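Local structure of putative glycosyl hydrolase (Bacteroides thetaiotaomicron VPI-5482, 3K11) at residues P165-G168 / L169-Y173; Y173-I177 / I178-Y182; Y106-N109 / R110-L114; P141-L144 / D145-G148; A118-F121 / K122-Y125. The protein is a putative glycoside hydrolase of family 88, probably cleaving glycosidic bonds of carbohydrates, although its substrate is not established. One frame throughout, in Å; residues are numbered along the deposited sequence.

How the interactions relate
The five contacts illustrate how short-range bonding within a chain contributes to a mainly helical scaffold, probably the six-hairpin barrel of this family. In chain order they run 3, 5, 4, 1, 2. Interactions 3 and 5 share helix 101-128, their centres about 17 Å apart; interactions 1 and 2 follow one another on helix 167-180, meeting at Tyr173, with centres about 13 Å apart. Interaction 4 is the turn before helix 148-160 and lies closest to interaction 2, about 8 Å between centres. Pro165, Val166 and Leu169 of interaction 1 pack against interaction 3, while Tyr173 and Phe176 lie against interaction 4, joining helix 167-180 to its neighbours.

Interaction 1. Residues P165-G168 / L169-Y173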
# COMPACT_ATOMS: atom_id res chain seq x y z
N PRO A 165 3.94 4.36 -50.67
CA PRO A 165 3.59 3.09 -51.29
C PRO A 165 3.57 1.88 -50.35
O PRO A 165 4.15 0.82 -50.65
CB PRO A 165 4.64 2.98 -52.40
CG PRO A 165 5.83 3.54 -51.77
CD PRO A 165 5.36 4.68 -50.89
N VAL A 166 2.81 1.99 -49.26
CA VAL A 166 2.77 0.97 -48.21
C VAL A 166 1.51 0.09 -48.23
O VAL A 166 1.31 -0.74 -47.33
CB VAL A 166 2.97 1.60 -46.82
CG1 VAL A 166 4.39 2.12 -46.64
CG2 VAL A 166 1.91 2.66 -46.51
N ASP A 167 0.70 0.18 -49.28
CA ASP A 167 -0.52 -0.63 -49.30
C ASP A 167 -0.21 -2.12 -49.27
O ASP A 167 -0.89 -2.86 -48.58
CB ASP A 167 -1.41 -0.34 -50.49
CG ASP A 167 -2.74 -1.10 -50.40
OD1 ASP A 167 -3.52 -0.83 -49.47
OD2 ASP A 167 -2.96 -2.02 -51.23
N GLY A 168 0.82 -2.57 -49.98
CA GLY A 168 1.13 -4.00 -49.97
C GLY A 168 1.49 -4.48 -48.58
O GLY A 168 1.01 -5.54 -48.11
N LEU A 169 2.27 -3.68 -47.85
CA LEU A 169 2.66 -4.05 -46.49
C LEU A 169 1.45 -4.04 -45.55
O LEU A 169 1.31 -4.93 -44.73
CB LEU A 169 3.76 -3.13 -45.95
CG LEU A 169 5.12 -3.24 -46.66
CD1 LEU A 169 5.98 -2.04 -46.39
CD2 LEU A 169 5.78 -4.50 -46.16
N ILE A 170 0.62 -3.01 -45.67
CA ILE A 170 -0.60 -2.88 -44.87
C ILE A 170 -1.51 -4.07 -45.12
O ILE A 170 -2.00 -4.71 -44.19
CB ILE A 170 -1.37 -1.57 -45.16
CG1 ILE A 170 -0.63 -0.35 -44.64
CG2 ILE A 170 -2.80 -1.62 -44.60
CD1 ILE A 170 -1.19 0.98 -45.18
N GLN A 171 -1.74 -4.42 -46.38
CA GLN A 171 -2.65 -5.56 -46.65
C GLN A 171 -2.11 -6.86 -46.08
O GLN A 171 -2.87 -7.67 -45.53
CB GLN A 171 -2.93 -5.72 -48.14
CG GLN A 171 -3.63 -4.49 -48.81
CD GLN A 171 -4.98 -4.18 -48.26
OE1 GLN A 171 -5.65 -5.05 -47.73
NE2 GLN A 171 -5.38 -2.91 -48.34
N ASN A 172 -0.80 -7.06 -46.18
CA ASN A 172 -0.18 -8.28 -45.67
C ASN A 172 -0.29 -8.36 -44.15
O ASN A 172 -0.63 -9.37 -43.58
CB ASN A 172 1.29 -8.32 -46.07
CG ASN A 172 1.97 -9.63 -45.74
OD1 ASN A 172 1.48 -10.68 -46.13
ND2 ASN A 172 3.11 -9.58 -45.05
N TYR A 173 0.07 -7.28 -43.49
CA TYR A 173 -0.02 -7.22 -42.05
C TYR A 173 -1.45 -7.42 -41.58
O TYR A 173 -1.74 -8.22 -40.67
CB TYR A 173 0.44 -5.86 -41.58
CG TYR A 173 1.95 -5.65 -41.43
CD1 TYR A 173 2.78 -6.62 -40.89
CD2 TYR A 173 2.50 -4.41 -41.71
CE1 TYR A 173 4.14 -6.37 -40.70
CE2 TYR A 173 3.83 -4.16 -41.55
CZ TYR A 173 4.66 -5.14 -41.04
OH TYR A 173 6.00 -4.83 -40.81
O HOH W 1 3.96 -1.88 -49.65
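Ile170 N donates to Val166 O, the carbonyl of the N-cap residue of helix 167-180, at 2.9 Å in a nearly straight bond (171°). The amide of Gln171 binds Asp167 O in the same way, and that of Asn172 binds Gly168 O. A water adds a further polar link, giving a hydrogen to Pro165 O and accepting from Leu169 N, an amide of the first turn.

One side-chain bond repeats the four-residue step outside the backbone. Gln171 folds back at chi2 (-62°), bringing NE2 to 3.0 Å from Asp167 OD1. The oxygen lies in the plane of the amide, whereas the amide nitrogen reaches OD1 from the syn side and somewhat out of the carboxylate plane; the two flat groups are turned 55° apart. The same oxygen is also held by the hydroxyl of Tyr217, which should limit rotation of the carboxylate.

The apolar contacts belong to the buried side of the turn. Val166 CG2 meets Ile170 CD1 at 3.8 Å, while Val166 CG1 is a looser 4.5 Å from Leu169 CD1.

Among the surrounding helices, Leu169 and Ile170 both press on Met154 of helix 148-160. Leu169 also reaches Ile138 of helix 133-139, and Ile170 turns to Met214 and Tyr217 of helix 202-217.

Interaction 2. Residues Y173-I177 / I178-Y182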
# COMPACT_ATOMS: atom_id res chain seq x y z
N TYR A 173 0.07 -7.28 -43.49
CA TYR A 173 -0.02 -7.22 -42.05
C TYR A 173 -1.45 -7.42 -41.58
O TYR A 173 -1.74 -8.22 -40.67
CB TYR A 173 0.44 -5.86 -41.58
CG TYR A 173 1.95 -5.65 -41.43
CD1 TYR A 173 2.78 -6.62 -40.89
CD2 TYR A 173 2.50 -4.41 -41.71
CE1 TYR A 173 4.14 -6.37 -40.70
CE2 TYR A 173 3.83 -4.16 -41.55
CZ TYR A 173 4.66 -5.14 -41.04
OH TYR A 173 6.00 -4.83 -40.81
N PHE A 174 -2.37 -6.72 -42.21
CA PHE A 174 -3.77 -6.77 -41.74
C PHE A 174 -4.44 -8.10 -42.07
O PHE A 174 -5.24 -8.59 -41.30
CB PHE A 174 -4.62 -5.65 -42.31
CG PHE A 174 -5.85 -5.41 -41.49
CD1 PHE A 174 -5.74 -4.82 -40.26
CD2 PHE A 174 -7.08 -5.89 -41.89
CE1 PHE A 174 -6.84 -4.65 -39.46
CE2 PHE A 174 -8.19 -5.69 -41.12
CZ PHE A 174 -8.08 -5.07 -39.90
N ASP A 175 -4.09 -8.70 -43.19
CA ASP A 175 -4.60 -10.04 -43.47
C ASP A 175 -4.21 -10.97 -42.32
O ASP A 175 -5.03 -11.77 -41.84
CB ASP A 175 -4.03 -10.57 -44.75
CG ASP A 175 -4.51 -12.01 -45.08
OD1 ASP A 175 -5.69 -12.30 -44.97
OD2 ASP A 175 -3.69 -12.82 -45.47
N PHE A 176 -2.95 -10.89 -41.89
CA PHE A 176 -2.55 -11.69 -40.71
C PHE A 176 -3.41 -11.38 -39.46
O PHE A 176 -3.91 -12.28 -38.79
CB PHE A 176 -1.07 -11.56 -40.34
CG PHE A 176 -0.78 -12.25 -39.04
CD1 PHE A 176 -0.56 -13.61 -39.02
CD2 PHE A 176 -0.82 -11.56 -37.86
CE1 PHE A 176 -0.38 -14.25 -37.81
CE2 PHE A 176 -0.67 -12.22 -36.65
CZ PHE A 176 -0.49 -13.55 -36.65
N ILE A 177 -3.50 -10.11 -39.12
CA ILE A 177 -4.22 -9.70 -37.92
C ILE A 177 -5.64 -10.22 -37.93
O ILE A 177 -6.10 -10.85 -36.96
CB ILE A 177 -4.20 -8.15 -37.77
CG1 ILE A 177 -2.76 -7.67 -37.50
CG2 ILE A 177 -5.15 -7.63 -36.64
CD1 ILE A 177 -2.57 -6.19 -37.71
N ILE A 178 -6.35 -9.94 -39.02
CA ILE A 178 -7.80 -10.13 -39.02
C ILE A 178 -8.23 -11.53 -39.37
O ILE A 178 -9.29 -11.98 -38.90
CB ILE A 178 -8.52 -9.05 -39.91
CG1 ILE A 178 -9.89 -8.73 -39.31
CG2 ILE A 178 -8.54 -9.50 -41.40
CD1 ILE A 178 -9.84 -7.94 -38.01
N ASN A 179 -7.41 -12.23 -40.14
CA ASN A 179 -7.74 -13.57 -40.58
C ASN A 179 -6.92 -14.74 -40.04
O ASN A 179 -7.40 -15.86 -40.04
CB ASN A 179 -7.62 -13.63 -42.11
CG ASN A 179 -8.60 -12.71 -42.81
OD1 ASN A 179 -9.76 -12.69 -42.45
ND2 ASN A 179 -8.16 -12.02 -43.84
N LYS A 180 -5.68 -14.50 -39.63
CA LYS A 180 -4.80 -15.57 -39.20
C LYS A 180 -4.50 -15.64 -37.72
O LYS A 180 -4.31 -16.73 -37.18
CB LYS A 180 -3.52 -15.44 -39.97
CG LYS A 180 -3.74 -15.60 -41.48
CD LYS A 180 -2.41 -15.63 -42.19
CE LYS A 180 -2.60 -15.78 -43.72
NZ LYS A 180 -1.27 -15.74 -44.46
N GLU A 181 -4.41 -14.50 -37.06
CA GLU A 181 -4.13 -14.47 -35.63
C GLU A 181 -5.09 -15.36 -34.83
O GLU A 181 -6.30 -15.31 -35.06
CB GLU A 181 -4.22 -13.02 -35.12
CG GLU A 181 -4.10 -12.83 -33.60
CD GLU A 181 -2.90 -13.53 -32.98
OE1 GLU A 181 -1.76 -13.36 -33.49
OE2 GLU A 181 -3.08 -14.26 -31.99
N TYR A 182 -4.55 -16.13 -33.89
CA TYR A 182 -5.34 -16.97 -33.01
C TYR A 182 -6.27 -16.12 -32.14
O TYR A 182 -5.91 -15.02 -31.68
CB TYR A 182 -4.44 -17.78 -32.09
CG TYR A 182 -5.21 -18.77 -31.25
CD1 TYR A 182 -5.70 -19.93 -31.81
CD2 TYR A 182 -5.45 -18.56 -29.91
CE1 TYR A 182 -6.45 -20.83 -31.07
CE2 TYR A 182 -6.19 -19.47 -29.16
CZ TYR A 182 -6.70 -20.59 -29.75
OH TYR A 182 -7.42 -21.51 -29.04
O HOH W 2 -7.48 -13.27 -36.65
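Phe176 O takes two amides at once, from Lys180 N at 3.0 Å and Glu181 N at 2.9 Å, as helix 167-180 widens into a pi-type turn near its end. The two donors come differently: Glu181 N lies almost straight out from the carbonyl, whereas Lys180 N sits above the carbonyl plane. A water donates to both Ile177 O and Glu181 O, bridging the two carbonyls across the wide turn.

On the polar side, Asp175 swings its carboxylate forward along the helix, CG anti to the backbone N (chi1 178°). Its OD1 accepts from Asn179 ND2 at 2.7 Å, a bond in the amide plane, with carboxylate and amide turned 65° apart. The other oxygen, OD2, faces the extended chain of Lys180, whose NZ stands 3.9 Å away in a long salt bridge. Replacing this carboxylate by the methyl of an alanine is likely to set the Asn179 amide free to turn and to take from Lys180 its distant counter-charge.

Aromatic rings flank the backbone. Phe174 CE2 lies 3.6 Å from Ile178 CB, and its ring also meets Tyr225 edge-to-face. Phe176 places CD1 3.6 Å from Lys180 CB and carries the amide of Glu181 over one face, while Pro141 packs against the same ring.

The chemistry divides: one short hydrogen bond and one long, weaker ion pair lie on the more exposed flank, and the buried one rests on aromatic and aliphatic carbon. Independently of both, Phe176 O satisfies the Lys180 and Glu181 amides at the wide turn.

Interaction 3. Residues Y106-N109 / R110-L114; sequences YVQN and RFRFL
Arg110 curls back over the ring of Tyr106, one turn earlier in helix 101-128. Its CB is 3.7 Å from Tyr106 O, and CG lies over one face of the ring, 4.2 Å from the centroid, in a CH-pi contact. A bend at chi2 (-46°) leads the chain outward from the helix: CD passes 3.6 Å from Asn109 OD1, and NE donates to Thr47 O. The guanidinium then returns toward the ring, inclined 39° to it: Tyr106 CE2 lies over one guanidinium face, 3.3 Å from NH2 and close to CZ, while NH1 lies near Tyr106 CD2. NH2 also forms a salt bridge with Asp44.

Two other pairs repeat the four-residue step. Val107 CG1 sits over the face of the Phe111 ring, 3.7 Å from its centroid. Gln108 and Arg112 run side by side with amide and guanidinium nearly coplanar, Gln108 OE1 accepting from Arg112 NE at 2.8 Å and from NH2 at 3.0 Å. Asp161 joins this pair, accepting from Gln108 NE2 and bridging to Arg112.

Helix 82-98 packs on Tyr106 and Val107 through Leu91, helix 29-45 reaches Tyr106 through Ile43, and helix 148-160 meets Val107 and Phe111 through Leu157 and Met154.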
# COMPACT_ATOMS: atom_id res chain seq x y z
N TYR A 106 11.44 11.40 -41.40
CA TYR A 106 12.00 10.15 -40.90
C TYR A 106 11.10 8.97 -41.18
O TYR A 106 11.56 7.92 -41.59
CB TYR A 106 12.23 10.29 -39.38
CG TYR A 106 12.70 9.04 -38.70
CD1 TYR A 106 11.79 8.11 -38.19
CD2 TYR A 106 14.06 8.79 -38.51
CE1 TYR A 106 12.22 6.97 -37.54
CE2 TYR A 106 14.50 7.62 -37.85
CZ TYR A 106 13.55 6.72 -37.38
OH TYR A 106 13.92 5.57 -36.75
N VAL A 107 9.81 9.12 -40.88
CA VAL A 107 8.87 8.04 -41.04
C VAL A 107 8.69 7.75 -42.52
O VAL A 107 8.67 6.60 -42.95
CB VAL A 107 7.52 8.35 -40.37
CG1 VAL A 107 6.61 7.13 -40.45
CG2 VAL A 107 7.73 8.73 -38.84
N GLN A 108 8.52 8.81 -43.31
CA GLN A 108 8.47 8.66 -44.77
C GLN A 108 9.65 7.84 -45.28
O GLN A 108 9.49 6.88 -46.03
CB GLN A 108 8.47 10.04 -45.43
CG GLN A 108 7.16 10.84 -45.30
CD GLN A 108 6.12 10.42 -46.32
OE1 GLN A 108 6.40 9.62 -47.20
NE2 GLN A 108 4.92 10.97 -46.21
N ASN A 109 10.85 8.22 -44.86
CA ASN A 109 12.04 7.58 -45.34
C ASN A 109 12.09 6.11 -44.99
O ASN A 109 12.37 5.28 -45.85
CB ASN A 109 13.25 8.31 -44.80
CG ASN A 109 14.53 7.64 -45.17
OD1 ASN A 109 15.08 6.86 -44.39
ND2 ASN A 109 15.03 7.93 -46.37
N ARG A 110 11.82 5.78 -43.73
CA ARG A 110 11.86 4.37 -43.30
C ARG A 110 10.78 3.52 -43.96
O ARG A 110 11.04 2.40 -44.39
CB ARG A 110 11.79 4.25 -41.77
CG ARG A 110 12.93 4.96 -41.01
CD ARG A 110 14.27 4.68 -41.59
NE ARG A 110 15.36 5.15 -40.72
CZ ARG A 110 15.82 6.39 -40.67
NH1 ARG A 110 15.24 7.38 -41.34
NH2 ARG A 110 16.87 6.67 -39.91
N PHE A 111 9.57 4.06 -44.03
CA PHE A 111 8.48 3.33 -44.70
C PHE A 111 8.71 3.13 -46.18
O PHE A 111 8.43 2.07 -46.72
CB PHE A 111 7.11 4.02 -44.47
CG PHE A 111 6.55 3.90 -43.08
CD1 PHE A 111 7.09 3.03 -42.14
CD2 PHE A 111 5.40 4.60 -42.75
CE1 PHE A 111 6.52 2.89 -40.92
CE2 PHE A 111 4.83 4.45 -41.48
CZ PHE A 111 5.41 3.64 -40.59
N ARG A 112 9.22 4.15 -46.86
CA ARG A 112 9.48 4.01 -48.29
C ARG A 112 10.60 2.98 -48.54
O ARG A 112 10.55 2.25 -49.51
CB ARG A 112 9.82 5.36 -48.92
CG ARG A 112 8.60 6.25 -49.00
CD ARG A 112 8.92 7.65 -49.43
NE ARG A 112 7.70 8.44 -49.33
CZ ARG A 112 6.77 8.52 -50.28
NH1 ARG A 112 6.91 7.91 -51.43
NH2 ARG A 112 5.68 9.23 -50.06
N PHE A 113 11.59 2.94 -47.64
CA PHE A 113 12.69 2.02 -47.72
C PHE A 113 12.17 0.61 -47.53
O PHE A 113 12.50 -0.28 -48.30
CB PHE A 113 13.73 2.35 -46.64
CG PHE A 113 14.77 1.26 -46.44
CD1 PHE A 113 15.73 1.02 -47.41
CD2 PHE A 113 14.77 0.48 -45.30
CE1 PHE A 113 16.69 0.03 -47.24
CE2 PHE A 113 15.71 -0.51 -45.11
CZ PHE A 113 16.68 -0.74 -46.08
N LEU A 114 11.38 0.38 -46.50
CA LEU A 114 10.83 -0.96 -46.28
C LEU A 114 9.95 -1.41 -47.46
O LEU A 114 10.01 -2.57 -47.87
CB LEU A 114 10.05 -1.01 -44.98
CG LEU A 114 10.87 -0.89 -43.68
CD1 LEU A 114 9.92 -0.85 -42.48
CD2 LEU A 114 11.91 -2.02 -43.56

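Interaction 4. Residues P141-L144 / D145-G148; sequences PHAL and DDAG. With EDO (1,2-ethanediol), chain I.
A 3-10 turn leading into an N-cap joins Pro141-Leu144 to Asp145-Gly148, in the loop that delivers the chain to helix 148-160 of what is probably a six-hairpin barrel. Its backbone core is compact. Asp146 N donates to Ala143 O from well above the carbonyl plane, the steep approach that so tight a turn imposes. Leu144 O then accepts twice, from Ala147 N at 3.0 Å, again above the plane, and from Gly148 N at 2.9 Å, which lies in the plane; this shared oxygen marks the passage from 3-10 turn to helix.

The side chain of Asp146 closes the loop on itself. With CG beside its own backbone N (chi1 -68°), it turns back to the chain before the turn, and OD2 accepts from His142 N at 2.9 Å through its anti lone pair. The other oxygen, OD1, is held by Gln137 NE2, which should restrain rotation of the carboxylate. Cut back to an alanine, this position is likely to leave the backbone N-H of His142 and the side-chain amide of Gln137 without their acceptor, and the Pro141-Ala143 part of the loop less well held.

Leu144 packs on Ile177 and Met206, tying the turn to helices 167-180 and 202-217. In the conformer of Asp145 described, OD1 and OD2 accept from O1 and O2 of a 1,2-ethanediol, probably from the crystallisation liquor, which Arg191 also binds; with a second conformer deposited, the pairing is tentative. Asp146 CB itself rests 3.5 Å from Pro141 CB.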
# COMPACT_ATOMS: atom_id res chain seq x y z
N PRO A 141 4.48 -12.37 -40.76
CA PRO A 141 4.23 -12.20 -39.34
C PRO A 141 3.53 -13.42 -38.76
O PRO A 141 2.77 -14.08 -39.47
CB PRO A 141 3.30 -10.97 -39.28
CG PRO A 141 2.65 -10.92 -40.62
CD PRO A 141 3.73 -11.40 -41.57
N HIS A 142 3.85 -13.75 -37.51
CA HIS A 142 3.21 -14.86 -36.83
C HIS A 142 2.51 -14.50 -35.53
O HIS A 142 1.93 -15.38 -34.92
CB HIS A 142 4.24 -15.94 -36.54
CG HIS A 142 4.78 -16.56 -37.78
ND1 HIS A 142 6.10 -16.49 -38.13
CD2 HIS A 142 4.15 -17.22 -38.78
CE1 HIS A 142 6.28 -17.10 -39.29
NE2 HIS A 142 5.11 -17.54 -39.71
N ALA A 143 2.49 -13.22 -35.15
CA ALA A 143 1.88 -12.78 -33.89
C ALA A 143 1.54 -11.32 -34.08
O ALA A 143 2.12 -10.67 -34.93
CB ALA A 143 2.87 -12.95 -32.74
N LEU A 144 0.60 -10.80 -33.31
CA LEU A 144 0.24 -9.40 -33.43
C LEU A 144 1.44 -8.45 -33.20
O LEU A 144 1.49 -7.34 -33.78
CB LEU A 144 -0.88 -9.05 -32.45
CG LEU A 144 -2.24 -9.68 -32.64
CD1 LEU A 144 -3.09 -9.15 -31.52
CD2 LEU A 144 -2.81 -9.25 -34.00
N ASP A 145 2.40 -8.91 -32.38
CA ASP A 145 3.69 -8.22 -32.14
C ASP A 145 4.48 -7.97 -33.37
O ASP A 145 5.33 -7.08 -33.38
CB ASP A 145 4.66 -9.08 -31.34
CG ASP A 145 4.32 -9.16 -29.91
OD1 ASP A 145 3.42 -8.43 -29.47
OD2 ASP A 145 5.01 -9.94 -29.23
N ASP A 146 4.24 -8.79 -34.37
CA ASP A 146 4.97 -8.71 -35.66
C ASP A 146 4.28 -7.78 -36.63
O ASP A 146 4.81 -7.57 -37.70
CB ASP A 146 5.02 -10.09 -36.32
CG ASP A 146 5.87 -11.09 -35.57
OD1 ASP A 146 6.77 -10.67 -34.81
OD2 ASP A 146 5.68 -12.30 -35.82
N ALA A 147 3.10 -7.23 -36.30
CA ALA A 147 2.27 -6.56 -37.29
C ALA A 147 1.55 -5.31 -36.88
O ALA A 147 1.53 -4.32 -37.60
CB ALA A 147 1.23 -7.58 -37.86
N GLY A 148 0.89 -5.34 -35.73
CA GLY A 148 -0.11 -4.31 -35.44
C GLY A 148 0.32 -2.86 -35.33
O GLY A 148 -0.20 -1.98 -36.05
C1 EDO I . 4.53 -7.97 -26.54
O1 EDO I . 3.12 -8.02 -26.70
C2 EDO I . 4.94 -9.20 -25.75
O2 EDO I . 5.07 -10.26 -26.67

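Interaction 5. Residues A118-F121 / K122-Y125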
# COMPACT_ATOMS: atom_id res chain seq x y z
N ALA A 118 11.23 -4.75 -49.42
CA ALA A 118 10.47 -5.95 -49.04
C ALA A 118 10.30 -6.97 -50.17
O ALA A 118 10.57 -8.17 -49.97
CB ALA A 118 9.13 -5.57 -48.42
N PRO A 119 9.87 -6.52 -51.34
CA PRO A 119 9.72 -7.44 -52.48
C PRO A 119 10.99 -8.15 -52.92
O PRO A 119 10.95 -9.28 -53.43
CB PRO A 119 9.23 -6.53 -53.61
CG PRO A 119 8.72 -5.33 -52.98
CD PRO A 119 9.44 -5.15 -51.67
N HIS A 120 12.14 -7.48 -52.78
CA HIS A 120 13.41 -8.11 -53.15
C HIS A 120 13.79 -9.17 -52.15
O HIS A 120 14.27 -10.23 -52.50
CB HIS A 120 14.51 -7.06 -53.25
CG HIS A 120 14.28 -6.06 -54.34
ND1 HIS A 120 14.49 -6.35 -55.67
CD2 HIS A 120 13.87 -4.77 -54.30
CE1 HIS A 120 14.20 -5.29 -56.40
NE2 HIS A 120 13.83 -4.31 -55.60
N PHE A 121 13.62 -8.88 -50.87
CA PHE A 121 13.89 -9.88 -49.87
C PHE A 121 12.93 -11.08 -49.98
O PHE A 121 13.31 -12.20 -49.69
CB PHE A 121 13.81 -9.26 -48.49
CG PHE A 121 15.04 -8.49 -48.08
CD1 PHE A 121 16.15 -9.14 -47.61
CD2 PHE A 121 15.05 -7.10 -48.12
CE1 PHE A 121 17.27 -8.42 -47.18
CE2 PHE A 121 16.16 -6.36 -47.68
CZ PHE A 121 17.26 -7.03 -47.20
N LYS A 122 11.68 -10.83 -50.35
CA LYS A 122 10.73 -11.91 -50.63
C LYS A 122 11.26 -12.81 -51.75
O LYS A 122 11.20 -14.03 -51.63
CB LYS A 122 9.38 -11.31 -51.04
CG LYS A 122 8.29 -12.37 -51.19
CD LYS A 122 6.95 -11.72 -51.44
CE LYS A 122 5.88 -12.79 -51.78
NZ LYS A 122 4.54 -12.18 -51.97
N ARG A 123 11.80 -12.21 -52.81
CA ARG A 123 12.39 -12.97 -53.91
C ARG A 123 13.60 -13.79 -53.47
O ARG A 123 13.84 -14.89 -53.97
CB ARG A 123 12.77 -12.02 -55.04
CG ARG A 123 13.24 -12.72 -56.31
CD ARG A 123 13.98 -11.80 -57.22
NE ARG A 123 15.23 -11.35 -56.60
CZ ARG A 123 15.53 -10.09 -56.31
NH1 ARG A 123 14.70 -9.06 -56.59
NH2 ARG A 123 16.72 -9.85 -55.75
N VAL A 124 14.42 -13.24 -52.57
CA VAL A 124 15.54 -13.99 -52.01
C VAL A 124 15.02 -15.16 -51.18
O VAL A 124 15.52 -16.28 -51.28
CB VAL A 124 16.43 -13.11 -51.10
CG1 VAL A 124 17.43 -13.99 -50.35
CG2 VAL A 124 17.10 -12.03 -51.93
N TYR A 125 14.00 -14.90 -50.38
CA TYR A 125 13.47 -15.96 -49.56
C TYR A 125 12.90 -17.10 -50.42
O TYR A 125 13.17 -18.27 -50.17
CB TYR A 125 12.42 -15.41 -48.64
CG TYR A 125 11.91 -16.40 -47.65
CD1 TYR A 125 12.79 -17.19 -46.92
CD2 TYR A 125 10.55 -16.51 -47.40
CE1 TYR A 125 12.34 -18.09 -46.01
CE2 TYR A 125 10.08 -17.40 -46.46
CZ TYR A 125 10.99 -18.20 -45.78
OH TYR A 125 10.54 -19.10 -44.84
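His120 and Arg123 meet on one flank of helix 101-128, while Phe121 and Val124 belong to its buried side. The close-packed part begins in the backbone: Lys122 N donates to Ala118 O at 2.9 Å, Val124 N to His120 O, and Tyr125 N to Phe121 O. Val124 CG2 touches His120 O at 3.4 Å. The Phe121 ring, on the same side, leaves the turn for Leu135 of helix 133-139 and for Ala70 and Leu72 of strand 70-72, and Thr131 packs against both Phe121 and Val124.

The element is a helix kinked at Pro119: the nitrogens of Pro119 and His120 make no bond to the preceding turn, yet the regular pattern has resumed by Lys122. Arg123 N reaches Pro119 O at 3.1 Å from above the carbonyl plane.

The outer flank is looser. Arg123 is deposited in two conformers; in the one described, a bend at chi3 (65°) brings NH1 to 2.9 Å from His120 ND1, close to the plane of both groups although these are turned 69° apart, while His120 O sits over the centre of one guanidinium face. Arg123 NH2 donates to Tyr63 O. Exposed Lys122 touches the preceding turn with its CB, 3.5 Å from Pro119 O, and from there its extended chain, brushing Leu139 of helix 133-139, carries the ammonium group away.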